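Local atomic coordinates of putative polyketide synthase (Brevibacillus brevis, PDB entry 6HP2), a protein that probably transfers a methyl group from S-adenosylmethionine to a polyketide oxygen, as the O-methyltransferase domain of a multienzyme thought to act in bacillaene biosynthesis. Residues Y44-P49 with G169-F174; K121-T126 with F160-D165; I127-A132 with I150-S155; V196-Y201 with C287-K292. One frame throughout, in Å; residues are numbered along the deposited sequence.

Interaction 1: residues Y44-P49 with G169-F174; sequences YLTVCP and GIEVSF. With SAH (S-adenosyl-L-homocysteine), chain B.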
# COMPACT_ATOMS: atom_id res chain seq x y z
N TYR A 44 1.07 11.05 0.81
CA TYR A 44 1.23 9.60 0.76
C TYR A 44 2.67 9.28 1.08
O TYR A 44 3.56 9.97 0.59
CB TYR A 44 0.86 9.07 -0.61
CG TYR A 44 -0.56 9.40 -1.03
CD1 TYR A 44 -1.66 8.76 -0.47
CD2 TYR A 44 -0.77 10.31 -2.06
CE1 TYR A 44 -2.96 9.08 -0.89
CE2 TYR A 44 -2.02 10.63 -2.49
CZ TYR A 44 -3.12 10.02 -1.91
OH TYR A 44 -4.37 10.33 -2.34
N LEU A 45 2.89 8.24 1.89
CA LEU A 45 4.23 7.83 2.30
C LEU A 45 4.72 6.59 1.54
O LEU A 45 5.35 5.70 2.10
CB LEU A 45 4.25 7.55 3.80
CG LEU A 45 3.67 8.68 4.69
CD1 LEU A 45 3.73 8.25 6.14
CD2 LEU A 45 4.39 9.96 4.43
N THR A 46 4.46 6.53 0.25
CA THR A 46 4.82 5.37 -0.58
C THR A 46 5.59 5.81 -1.83
O THR A 46 5.54 6.97 -2.24
CB THR A 46 3.55 4.64 -1.02
OG1 THR A 46 2.76 5.55 -1.79
CG2 THR A 46 2.73 4.19 0.20
N VAL A 47 6.25 4.86 -2.46
CA VAL A 47 6.82 5.09 -3.78
C VAL A 47 5.67 5.09 -4.77
O VAL A 47 4.50 4.97 -4.39
CB VAL A 47 7.89 4.03 -4.08
CG1 VAL A 47 9.02 4.18 -3.07
CG2 VAL A 47 7.27 2.63 -4.00
N CYS A 48 5.98 5.28 -6.04
CA CYS A 48 4.97 5.52 -7.06
C CYS A 48 5.52 4.99 -8.37
O CYS A 48 6.74 4.91 -8.55
CB CYS A 48 4.63 7.01 -7.20
SG CYS A 48 5.95 8.08 -7.89
N PRO A 49 4.64 4.62 -9.32
CA PRO A 49 5.08 4.04 -10.58
C PRO A 49 5.27 5.00 -11.75
O PRO A 49 4.36 5.77 -12.02
CB PRO A 49 3.90 3.15 -10.94
CG PRO A 49 2.75 3.98 -10.53
CD PRO A 49 3.18 4.53 -9.21
N GLY A 169 -4.24 -2.18 3.17
CA GLY A 169 -2.88 -2.04 3.69
C GLY A 169 -1.90 -1.65 2.62
O GLY A 169 -1.38 -2.52 1.88
N ILE A 170 -1.63 -0.35 2.47
CA ILE A 170 -0.72 0.10 1.43
C ILE A 170 0.70 0.24 2.00
O ILE A 170 0.92 1.08 2.87
CB ILE A 170 -1.18 1.45 0.86
CG1 ILE A 170 -2.54 1.30 0.18
CG2 ILE A 170 -0.15 1.99 -0.12
CD1 ILE A 170 -3.19 2.61 -0.20
N GLU A 171 1.64 -0.60 1.54
CA GLU A 171 3.03 -0.60 2.01
C GLU A 171 3.13 -0.73 3.53
O GLU A 171 3.91 -0.03 4.16
CB GLU A 171 3.81 0.64 1.54
CG GLU A 171 4.05 0.70 0.04
CD GLU A 171 5.11 1.72 -0.33
OE1 GLU A 171 5.85 2.15 0.58
OE2 GLU A 171 5.21 2.09 -1.51
N VAL A 172 2.32 -1.61 4.11
CA VAL A 172 2.32 -1.75 5.56
C VAL A 172 2.73 -3.09 6.18
O VAL A 172 3.32 -3.09 7.25
CB VAL A 172 0.92 -1.44 6.11
CG1 VAL A 172 0.84 -1.79 7.59
CG2 VAL A 172 0.55 0.01 5.88
N SER A 173 2.45 -4.22 5.54
CA SER A 173 2.73 -5.47 6.23
C SER A 173 4.21 -5.83 6.28
O SER A 173 4.61 -6.57 7.19
CB SER A 173 1.93 -6.65 5.65
OG SER A 173 2.58 -7.19 4.60
N PHE A 174 5.03 -5.32 5.35
CA PHE A 174 6.45 -5.62 5.41
C PHE A 174 7.13 -4.93 6.58
O PHE A 174 8.27 -5.29 6.92
CB PHE A 174 7.20 -5.32 4.10
CG PHE A 174 7.26 -3.89 3.70
CD1 PHE A 174 8.24 -3.07 4.18
CD2 PHE A 174 6.35 -3.37 2.80
CE1 PHE A 174 8.33 -1.74 3.79
CE2 PHE A 174 6.46 -2.03 2.40
CZ PHE A 174 7.43 -1.23 2.92
N SAH B . -0.63 3.55 4.00
CA SAH B . -0.06 4.87 4.21
CB SAH B . 1.22 4.82 5.03
CG SAH B . 2.25 3.78 4.60
SD SAH B . 3.80 3.97 5.53
C SAH B . 0.19 5.49 2.85
O SAH B . 0.64 6.63 2.76
OXT SAH B . -0.09 4.86 1.84
C5' SAH B . 3.58 2.56 6.64
C4' SAH B . 2.47 2.78 7.66
O4' SAH B . 2.27 1.56 8.40
C3' SAH B . 2.90 3.82 8.75
O3' SAH B . 1.73 4.63 8.96
C2' SAH B . 3.22 3.00 10.01
O2' SAH B . 2.99 3.65 11.22
C1' SAH B . 2.27 1.80 9.80
N9 SAH B . 2.61 0.58 10.53
C8 SAH B . 3.76 -0.14 10.49
N7 SAH B . 3.62 -1.14 11.37
C5 SAH B . 2.38 -1.09 11.91
C6 SAH B . 1.71 -1.85 12.85
N6 SAH B . 2.21 -2.95 13.42
N1 SAH B . 0.42 -1.52 13.17
C2 SAH B . -0.17 -0.39 12.65
N3 SAH B . 0.51 0.38 11.74
C4 SAH B . 1.77 0.05 11.42
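The carboxylate of E171 lies against T46 and takes a hydrogen bond from the next backbone amide, so these two residues carry most of the contact. V47 N donates to E171 OE2 over 3.1 Å, from the syn side and 23° out of the carboxylate plane; at 141° the bond is clearly bent. The same oxygen, E171 OE2, sits 3.1 Å from T46 CB, and the glutamate chain runs obliquely over the methyl-bearing side of the threonine. Y286 OH is hydrogen-bonded to E171 OE2 as well, so this oxygen has two partners. T46 turns its two branches to different tasks: with chi1 at 60°, OG1 bonds to V47 O within the same loop, while CG2 faces I170 and the ligand. T46 CG2 lies 3.6 Å from I170 CG2, and both methyls lie against OXT of the SAH carboxylate, T46 CG2 standing 3.3 Å from OXT. V47 completes the contact by bringing CG2 to 3.3 Å from E171 OE2, crossing the glutamate at about a right angle. Backbone atoms grip the amino-acid end of the ligand from both segments: L45 N points almost straight at SAH O, 2.9 Å away, and the SAH amino group donates to I170 O at 3.1 Å. A loop preceding helix 59-64 thus closes over the C-terminal end of strand 164-170, forming the homocysteine end of the cofactor pocket in a Rossmann-like, class I methyltransferase fold.

Interaction 2: residues K121-T126 with F160-D165; sequences KTHGFT and FPDLYD. With SAH (S-adenosyl-L-homocysteine), chain B.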
# COMPACT_ATOMS: atom_id res chain seq x y z
N LYS A 121 -18.13 4.79 6.88
CA LYS A 121 -17.35 5.02 8.09
C LYS A 121 -16.00 4.38 7.91
O LYS A 121 -15.90 3.22 7.47
CB LYS A 121 -18.06 4.44 9.33
CG LYS A 121 -19.40 5.15 9.62
CD LYS A 121 -20.07 4.58 10.85
CE LYS A 121 -21.40 5.29 11.12
NZ LYS A 121 -22.07 4.77 12.34
N THR A 122 -14.95 5.15 8.20
CA THR A 122 -13.59 4.69 8.01
C THR A 122 -12.83 4.68 9.33
O THR A 122 -12.96 5.61 10.14
CB THR A 122 -12.83 5.59 7.01
OG1 THR A 122 -12.79 6.94 7.48
CG2 THR A 122 -13.43 5.52 5.65
N HIS A 123 -12.05 3.61 9.53
CA HIS A 123 -11.16 3.46 10.67
C HIS A 123 -9.73 3.31 10.16
O HIS A 123 -9.51 2.64 9.15
CB HIS A 123 -11.49 2.21 11.49
CG HIS A 123 -12.71 2.33 12.33
ND1 HIS A 123 -13.28 1.23 12.95
CD2 HIS A 123 -13.45 3.41 12.68
CE1 HIS A 123 -14.32 1.64 13.65
NE2 HIS A 123 -14.45 2.95 13.51
N GLY A 124 -8.78 3.97 10.83
CA GLY A 124 -7.36 3.72 10.62
C GLY A 124 -6.63 3.32 11.89
O GLY A 124 -6.97 3.76 12.99
N PHE A 125 -5.63 2.44 11.73
CA PHE A 125 -4.66 2.10 12.75
C PHE A 125 -3.32 2.62 12.23
O PHE A 125 -2.96 2.37 11.06
CB PHE A 125 -4.52 0.61 13.00
CG PHE A 125 -5.46 0.01 14.00
CD1 PHE A 125 -6.68 0.59 14.30
CD2 PHE A 125 -5.08 -1.14 14.69
CE1 PHE A 125 -7.48 0.04 15.20
CE2 PHE A 125 -5.92 -1.71 15.60
CZ PHE A 125 -7.12 -1.10 15.87
N THR A 126 -2.56 3.30 13.09
CA THR A 126 -1.15 3.54 12.84
C THR A 126 -0.39 3.41 14.14
O THR A 126 -0.84 3.87 15.19
CB THR A 126 -0.87 4.90 12.23
OG1 THR A 126 0.56 5.03 12.07
CG2 THR A 126 -1.45 6.06 13.05
N PHE A 160 -8.81 -5.25 15.70
CA PHE A 160 -9.54 -4.19 15.00
C PHE A 160 -10.96 -4.11 15.60
O PHE A 160 -11.51 -5.13 16.03
CB PHE A 160 -9.63 -4.45 13.49
CG PHE A 160 -8.34 -4.60 12.79
CD1 PHE A 160 -7.32 -3.72 12.98
CD2 PHE A 160 -8.14 -5.64 11.89
CE1 PHE A 160 -6.17 -3.87 12.30
CE2 PHE A 160 -6.97 -5.79 11.24
CZ PHE A 160 -5.99 -4.89 11.42
N PRO A 161 -11.52 -2.91 15.76
CA PRO A 161 -12.72 -2.80 16.59
C PRO A 161 -14.00 -3.21 15.91
O PRO A 161 -14.97 -3.45 16.63
CB PRO A 161 -12.74 -1.31 16.97
CG PRO A 161 -12.02 -0.64 15.88
CD PRO A 161 -10.97 -1.60 15.41
N ASP A 162 -14.04 -3.36 14.59
CA ASP A 162 -15.32 -3.55 13.91
C ASP A 162 -15.19 -4.62 12.83
O ASP A 162 -14.18 -5.31 12.72
CB ASP A 162 -15.80 -2.22 13.32
CG ASP A 162 -17.31 -2.06 13.34
OD1 ASP A 162 -18.03 -3.07 13.30
OD2 ASP A 162 -17.78 -0.91 13.38
N LEU A 163 -16.26 -4.81 12.06
CA LEU A 163 -16.27 -5.67 10.89
C LEU A 163 -16.33 -4.79 9.67
O LEU A 163 -17.04 -3.77 9.68
CB LEU A 163 -17.45 -6.63 10.90
CG LEU A 163 -17.34 -7.92 11.73
CD1 LEU A 163 -16.40 -8.90 11.05
CD2 LEU A 163 -16.86 -7.64 13.13
N TYR A 164 -15.54 -5.13 8.66
CA TYR A 164 -15.29 -4.24 7.52
C TYR A 164 -15.62 -4.90 6.18
O TYR A 164 -15.36 -6.07 5.97
CB TYR A 164 -13.84 -3.73 7.49
CG TYR A 164 -13.48 -3.05 8.79
CD1 TYR A 164 -13.81 -1.73 9.02
CD2 TYR A 164 -12.85 -3.77 9.83
CE1 TYR A 164 -13.50 -1.11 10.23
CE2 TYR A 164 -12.51 -3.12 11.06
CZ TYR A 164 -12.86 -1.83 11.24
OH TYR A 164 -12.56 -1.23 12.47
N ASP A 165 -16.14 -4.10 5.26
CA ASP A 165 -16.32 -4.54 3.89
C ASP A 165 -15.04 -4.43 3.09
O ASP A 165 -14.86 -5.13 2.09
CB ASP A 165 -17.42 -3.70 3.26
CG ASP A 165 -18.67 -3.70 4.09
OD1 ASP A 165 -19.17 -4.82 4.37
OD2 ASP A 165 -19.09 -2.58 4.55
N SAH B . -0.63 3.55 4.00
CA SAH B . -0.06 4.87 4.21
CB SAH B . 1.22 4.82 5.03
CG SAH B . 2.25 3.78 4.60
SD SAH B . 3.80 3.97 5.53
C SAH B . 0.19 5.49 2.85
O SAH B . 0.64 6.63 2.76
OXT SAH B . -0.09 4.86 1.84
C5' SAH B . 3.58 2.56 6.64
C4' SAH B . 2.47 2.78 7.66
O4' SAH B . 2.27 1.56 8.40
C3' SAH B . 2.90 3.82 8.75
O3' SAH B . 1.73 4.63 8.96
C2' SAH B . 3.22 3.00 10.01
O2' SAH B . 2.99 3.65 11.22
C1' SAH B . 2.27 1.80 9.80
N9 SAH B . 2.61 0.58 10.53
C8 SAH B . 3.76 -0.14 10.49
N7 SAH B . 3.62 -1.14 11.37
C5 SAH B . 2.38 -1.09 11.91
C6 SAH B . 1.71 -1.85 12.85
N6 SAH B . 2.21 -2.95 13.42
N1 SAH B . 0.42 -1.52 13.17
C2 SAH B . -0.17 -0.39 12.65
N3 SAH B . 0.51 0.38 11.74
C4 SAH B . 1.77 0.05 11.42
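Strand 121-126 of the Rossmann-like methyltransferase sheet is covered here by the loop that leads into strand 164-170, through two aromatic meetings about one proline. At the first, H123 ND1 and Y164 OH share a nearly straight hydrogen bond of 2.6 Å (169°), whose donor could be either residue. The hydroxyl lies in the imidazole plane at its edge, and the two rings are steeply inclined to each other, with planes at 74°. P161 CG packs 3.7 Å from H123 ND1, and D162 CB approaches CE1 of the same imidazole. The second meeting is T-shaped: the edge of F160 points at the face of F125, with centroids 5.1 Å apart and planes at 68°. F160 CD1 reaches F125 CE2 at 3.6 Å, standing over the phenyl face but offset toward its rim. P161 CD touches the same ring, 3.9 Å from F125 CE1, so the proline bridges the histidine and phenylalanine sites. D162 is steadied at its carboxylate by a salt bridge to K98. L100 packs against H123, F160 and Y164, while F151 meets the H123 ring edge-to-face; the contact therefore spans four neighbouring strands, 148-152, 121-126, 98-101 and 164-170, while T122, pointing away from it, meets helix 108-116.

Interaction 3: residues I127-A132 with I150-S155; sequences ITKAQA and IFNKDS. With SAH (S-adenosyl-L-homocysteine), chain B.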
# COMPACT_ATOMS: atom_id res chain seq x y z
N ILE A 127 0.76 2.72 14.08
CA ILE A 127 1.53 2.50 15.30
C ILE A 127 2.34 3.70 15.72
O ILE A 127 2.87 3.72 16.84
CB ILE A 127 2.45 1.27 15.12
CG1 ILE A 127 2.88 0.75 16.48
CG2 ILE A 127 3.63 1.62 14.21
CD1 ILE A 127 3.35 -0.67 16.43
N THR A 128 2.43 4.71 14.86
CA THR A 128 3.17 5.95 15.14
C THR A 128 2.22 6.97 15.77
O THR A 128 1.29 7.46 15.12
CB THR A 128 3.77 6.49 13.84
OG1 THR A 128 4.42 5.41 13.13
CG2 THR A 128 4.76 7.62 14.11
N LYS A 129 2.46 7.30 17.03
CA LYS A 129 1.61 8.23 17.74
C LYS A 129 1.46 9.54 16.99
O LYS A 129 0.34 10.04 16.83
CB LYS A 129 2.16 8.48 19.14
CG LYS A 129 1.20 9.16 20.09
CD LYS A 129 1.71 9.05 21.54
CE LYS A 129 0.65 9.44 22.55
NZ LYS A 129 0.48 10.91 22.65
N ALA A 130 2.59 10.14 16.55
CA ALA A 130 2.51 11.45 15.89
C ALA A 130 1.63 11.41 14.64
O ALA A 130 0.97 12.39 14.29
CB ALA A 130 3.91 11.94 15.52
N GLN A 131 1.64 10.30 13.93
CA GLN A 131 0.83 10.18 12.74
C GLN A 131 -0.62 10.13 13.12
O GLN A 131 -1.46 10.73 12.44
CB GLN A 131 1.20 8.91 11.97
CG GLN A 131 2.56 9.00 11.30
CD GLN A 131 2.85 7.73 10.46
OE1 GLN A 131 2.13 6.72 10.54
NE2 GLN A 131 3.86 7.80 9.63
N ALA A 132 -0.95 9.40 14.19
CA ALA A 132 -2.34 9.30 14.62
C ALA A 132 -2.85 10.67 15.04
O ALA A 132 -3.95 11.08 14.67
CB ALA A 132 -2.45 8.29 15.77
N ILE A 150 -9.00 7.63 13.73
CA ILE A 150 -7.70 6.95 13.65
C ILE A 150 -7.23 6.58 15.04
O ILE A 150 -7.34 7.39 15.98
CB ILE A 150 -6.66 7.83 12.93
CG1 ILE A 150 -7.07 7.94 11.46
CG2 ILE A 150 -5.27 7.24 13.10
CD1 ILE A 150 -6.37 9.06 10.71
N PHE A 151 -6.70 5.38 15.19
CA PHE A 151 -6.27 4.84 16.48
C PHE A 151 -4.75 4.60 16.45
O PHE A 151 -4.22 4.13 15.46
CB PHE A 151 -6.95 3.50 16.82
CG PHE A 151 -8.44 3.53 16.74
CD1 PHE A 151 -9.08 3.24 15.56
CD2 PHE A 151 -9.20 3.79 17.86
CE1 PHE A 151 -10.47 3.26 15.47
CE2 PHE A 151 -10.60 3.81 17.79
CZ PHE A 151 -11.23 3.52 16.58
N ASN A 152 -4.05 4.96 17.52
CA ASN A 152 -2.61 4.71 17.68
C ASN A 152 -2.49 3.29 18.23
O ASN A 152 -2.48 3.08 19.44
CB ASN A 152 -1.98 5.73 18.64
CG ASN A 152 -0.48 5.49 18.77
OD1 ASN A 152 0.18 4.87 17.88
ND2 ASN A 152 0.03 5.87 19.84
N LYS A 153 -2.50 2.28 17.36
CA LYS A 153 -2.56 0.90 17.78
C LYS A 153 -1.72 0.05 16.83
O LYS A 153 -1.42 0.46 15.71
CB LYS A 153 -4.00 0.34 17.76
CG LYS A 153 -4.95 0.94 18.83
CD LYS A 153 -4.47 0.73 20.23
CE LYS A 153 -5.40 1.40 21.24
NZ LYS A 153 -4.85 1.35 22.63
N ASP A 154 -1.41 -1.16 17.28
CA ASP A 154 -0.54 -2.11 16.58
C ASP A 154 -1.45 -3.18 15.94
O ASP A 154 -2.12 -3.95 16.62
CB ASP A 154 0.44 -2.71 17.58
CG ASP A 154 1.33 -3.80 16.98
OD1 ASP A 154 1.10 -4.31 15.86
OD2 ASP A 154 2.30 -4.17 17.66
N SER A 155 -1.51 -3.18 14.61
CA SER A 155 -2.43 -4.03 13.88
C SER A 155 -2.08 -5.52 13.99
O SER A 155 -2.89 -6.36 13.57
CB SER A 155 -2.43 -3.64 12.42
OG SER A 155 -2.83 -2.34 12.22
N SAH B . -0.63 3.55 4.00
CA SAH B . -0.06 4.87 4.21
CB SAH B . 1.22 4.82 5.03
CG SAH B . 2.25 3.78 4.60
SD SAH B . 3.80 3.97 5.53
C SAH B . 0.19 5.49 2.85
O SAH B . 0.64 6.63 2.76
OXT SAH B . -0.09 4.86 1.84
C5' SAH B . 3.58 2.56 6.64
C4' SAH B . 2.47 2.78 7.66
O4' SAH B . 2.27 1.56 8.40
C3' SAH B . 2.90 3.82 8.75
O3' SAH B . 1.73 4.63 8.96
C2' SAH B . 3.22 3.00 10.01
O2' SAH B . 2.99 3.65 11.22
C1' SAH B . 2.27 1.80 9.80
N9 SAH B . 2.61 0.58 10.53
C8 SAH B . 3.76 -0.14 10.49
N7 SAH B . 3.62 -1.14 11.37
C5 SAH B . 2.38 -1.09 11.91
C6 SAH B . 1.71 -1.85 12.85
N6 SAH B . 2.21 -2.95 13.42
N1 SAH B . 0.42 -1.52 13.17
C2 SAH B . -0.17 -0.39 12.65
N3 SAH B . 0.51 0.38 11.74
C4 SAH B . 1.77 0.05 11.42
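The backbones come closest at I127 and K153, whose CA atoms are 5.0 Å apart, where the turn after strand 121-126 passes the end of strand 148-152. The I127 side chain runs alongside D154 in the same direction. Its CG1 branch trans to the backbone N (chi1 -161°) carries CD1 to 3.7 Å from D154 CB, while CB and CG2 lie against the adenine of SAH. N152 lies beside the helix start: its CB touches A132 CB at 3.9 Å, and its side chain crosses that of K129 at about a right angle. Deeper in, I150 CG2 packs 4.0 Å from A132 CB, seating the first turn of helix 129-141 on the strand. Both segments also hold the nucleoside. D154 OD1, which S156 OG also engages, accepts from SAH N6 at 3.0 Å, and S155 N gives SAH N1 a nearly straight bond of 2.9 Å (174°). At the ribose, Q131 OE1 accepts from SAH O3' at 2.7 Å and from O2' at longer range, and T128 OG1 is hydrogen-bonded to SAH O2' at 3.0 Å. This is the right-handed beta-alpha-beta crossover of strand 121-126, helix 129-141 and strand 148-152, with loops at the strand ends framing the ribose and adenine, as in class I methyltransferases.

Interaction 4: residues V196-Y201 with C287-K292; sequences VLLIDY and CLFKLK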
# COMPACT_ATOMS: atom_id res chain seq x y z
N VAL A 196 -9.82 -7.43 0.74
CA VAL A 196 -8.57 -6.92 1.26
C VAL A 196 -7.75 -6.38 0.09
O VAL A 196 -7.46 -7.10 -0.87
CB VAL A 196 -7.80 -7.98 2.06
CG1 VAL A 196 -6.56 -7.28 2.72
CG2 VAL A 196 -8.70 -8.62 3.02
N LEU A 197 -7.28 -5.13 0.21
CA LEU A 197 -6.43 -4.49 -0.78
C LEU A 197 -5.07 -4.16 -0.15
O LEU A 197 -4.98 -3.38 0.82
CB LEU A 197 -7.11 -3.26 -1.34
CG LEU A 197 -8.43 -3.43 -2.01
CD1 LEU A 197 -9.12 -2.08 -2.30
CD2 LEU A 197 -8.26 -4.20 -3.30
N LEU A 198 -4.04 -4.74 -0.71
CA LEU A 198 -2.68 -4.50 -0.27
C LEU A 198 -1.80 -3.98 -1.39
O LEU A 198 -1.98 -4.33 -2.56
CB LEU A 198 -2.06 -5.77 0.25
CG LEU A 198 -2.79 -6.56 1.26
CD1 LEU A 198 -1.95 -7.87 1.49
CD2 LEU A 198 -2.95 -5.85 2.53
N ILE A 199 -0.83 -3.17 -0.99
CA ILE A 199 0.34 -2.86 -1.79
C ILE A 199 1.50 -3.33 -0.93
O ILE A 199 1.70 -2.80 0.16
CB ILE A 199 0.48 -1.38 -2.15
CG1 ILE A 199 -0.72 -0.91 -3.00
CG2 ILE A 199 1.79 -1.13 -2.92
CD1 ILE A 199 -0.57 0.43 -3.60
N ASP A 200 2.29 -4.28 -1.45
CA ASP A 200 3.26 -4.96 -0.60
C ASP A 200 4.33 -5.64 -1.45
O ASP A 200 4.24 -5.72 -2.69
CB ASP A 200 2.57 -5.96 0.31
CG ASP A 200 3.05 -5.89 1.74
OD1 ASP A 200 4.26 -5.75 1.95
OD2 ASP A 200 2.19 -6.03 2.65
N TYR A 201 5.35 -6.09 -0.76
CA TYR A 201 6.47 -6.79 -1.39
C TYR A 201 6.39 -8.31 -1.34
O TYR A 201 5.93 -8.92 -0.36
CB TYR A 201 7.77 -6.34 -0.76
CG TYR A 201 8.23 -4.98 -1.14
CD1 TYR A 201 8.69 -4.73 -2.43
CD2 TYR A 201 8.25 -3.92 -0.20
CE1 TYR A 201 9.16 -3.49 -2.77
CE2 TYR A 201 8.75 -2.67 -0.58
CZ TYR A 201 9.16 -2.46 -1.85
OH TYR A 201 9.65 -1.20 -2.26
N CYS A 287 4.00 -5.34 -5.43
CA CYS A 287 2.75 -5.69 -6.09
C CYS A 287 1.45 -5.19 -5.45
O CYS A 287 1.40 -4.90 -4.26
CB CYS A 287 2.64 -7.21 -6.19
SG CYS A 287 3.98 -8.09 -7.02
N LEU A 288 0.40 -5.10 -6.27
CA LEU A 288 -0.91 -4.71 -5.79
C LEU A 288 -1.71 -6.02 -5.60
O LEU A 288 -1.86 -6.79 -6.56
CB LEU A 288 -1.65 -3.81 -6.77
CG LEU A 288 -0.85 -2.74 -7.52
CD1 LEU A 288 -1.77 -1.99 -8.48
CD2 LEU A 288 -0.20 -1.77 -6.54
N PHE A 289 -2.20 -6.28 -4.40
CA PHE A 289 -2.97 -7.49 -4.09
C PHE A 289 -4.45 -7.16 -3.92
O PHE A 289 -4.79 -6.27 -3.14
CB PHE A 289 -2.56 -8.16 -2.77
CG PHE A 289 -1.13 -8.60 -2.68
CD1 PHE A 289 -0.11 -7.68 -2.70
CD2 PHE A 289 -0.84 -9.90 -2.42
CE1 PHE A 289 1.20 -8.10 -2.52
CE2 PHE A 289 0.49 -10.34 -2.29
CZ PHE A 289 1.50 -9.43 -2.34
N LYS A 290 -5.32 -7.94 -4.57
CA LYS A 290 -6.77 -7.89 -4.31
C LYS A 290 -7.20 -9.28 -3.83
O LYS A 290 -7.16 -10.28 -4.59
CB LYS A 290 -7.53 -7.46 -5.55
CG LYS A 290 -6.85 -6.31 -6.24
CD LYS A 290 -7.79 -5.65 -7.29
CE LYS A 290 -7.09 -4.46 -7.90
NZ LYS A 290 -7.96 -3.71 -8.83
N LEU A 291 -7.61 -9.33 -2.57
CA LEU A 291 -7.92 -10.61 -1.92
C LEU A 291 -9.40 -10.68 -1.55
O LEU A 291 -10.02 -9.66 -1.18
CB LEU A 291 -7.09 -10.79 -0.62
CG LEU A 291 -5.61 -10.40 -0.69
CD1 LEU A 291 -4.97 -10.44 0.69
CD2 LEU A 291 -4.86 -11.33 -1.62
N LYS A 292 -9.90 -11.91 -1.53
CA LYS A 292 -11.25 -12.25 -1.13
C LYS A 292 -11.15 -13.34 -0.10
O LYS A 292 -10.16 -14.08 -0.04
CB LYS A 292 -12.09 -12.70 -2.35
CG LYS A 292 -12.24 -11.66 -3.43
CD LYS A 292 -13.15 -10.51 -3.01
CE LYS A 292 -13.21 -9.43 -4.08
NZ LYS A 292 -14.44 -8.57 -3.94
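V196 and L291 pair through two backbone bonds, the first of three hydrogen-bonded pairs joining these antiparallel strands. V196 N donates to L291 O, and L291 N to V196 O at 2.8 Å. L198 and F289 repeat the exchange, F289 N reaching L198 O at 2.7 Å, and D200 with C287 completes it, the bond from C287 N to D200 O being practically straight (179°). Between them, the non-hydrogen-bonded residues add CA-H...O contacts: L197 CA and I199 CA approach F289 O and C287 O, and L288 CA approaches L198 O. The backbone polar groups of L197 and I199 turn to strand 164-170 on the other side, L197 bonding with I167 and G169, I199 with G169 and E171. L288 is likewise backbone-bonded to I239 of strand 233-240. Strand 284-293 thus runs antiparallel beside 194-203, the antiparallel seventh-strand arrangement of class I methyltransferase sheets. On one face I199 CG1 lies 3.7 Å from L288 CD2, the two chains side by side, and L197 CD2 touches K290 CG at 3.9 Å. The lysine chain runs on extended from there, and NZ donates to V86 O. The other face carries V196, L198 and D200 with C287, F289 and L291; L198 CD1 is 4.0 Å from L291 CD1. There F289 CE1 comes 3.8 Å from D200 CB. D200 OD1 accepts from Y201 N at 2.9 Å through its anti lone pair, and OD2 takes a weak bond from S173 N.

How the interactions relate
All four contacts reach one mixed sheet. Interactions 1, 2 and 3 each touch SAH: interaction 1 at the homocysteine end, interaction 2 through T126 at the ribose hydroxyls, interaction 3 at the ribose and adenine, its centre about 16 Å from that of interaction 1. Along the chain, interaction 3 lies within the span of interaction 2, which lies within that of interaction 1; interaction 4 follows. Interactions 1 and 2 share strand 164-170, their centres about 18 Å apart, and interactions 2 and 3 meet where strands 121-126 and 148-152 are neighbours. Interaction 4, centred about 11 Å from interaction 1, joins the sheet beyond strand 164-170. L45 and Q131 touch, linking interactions 1 and 3, and segments far apart in sequence line one pocket for SAH.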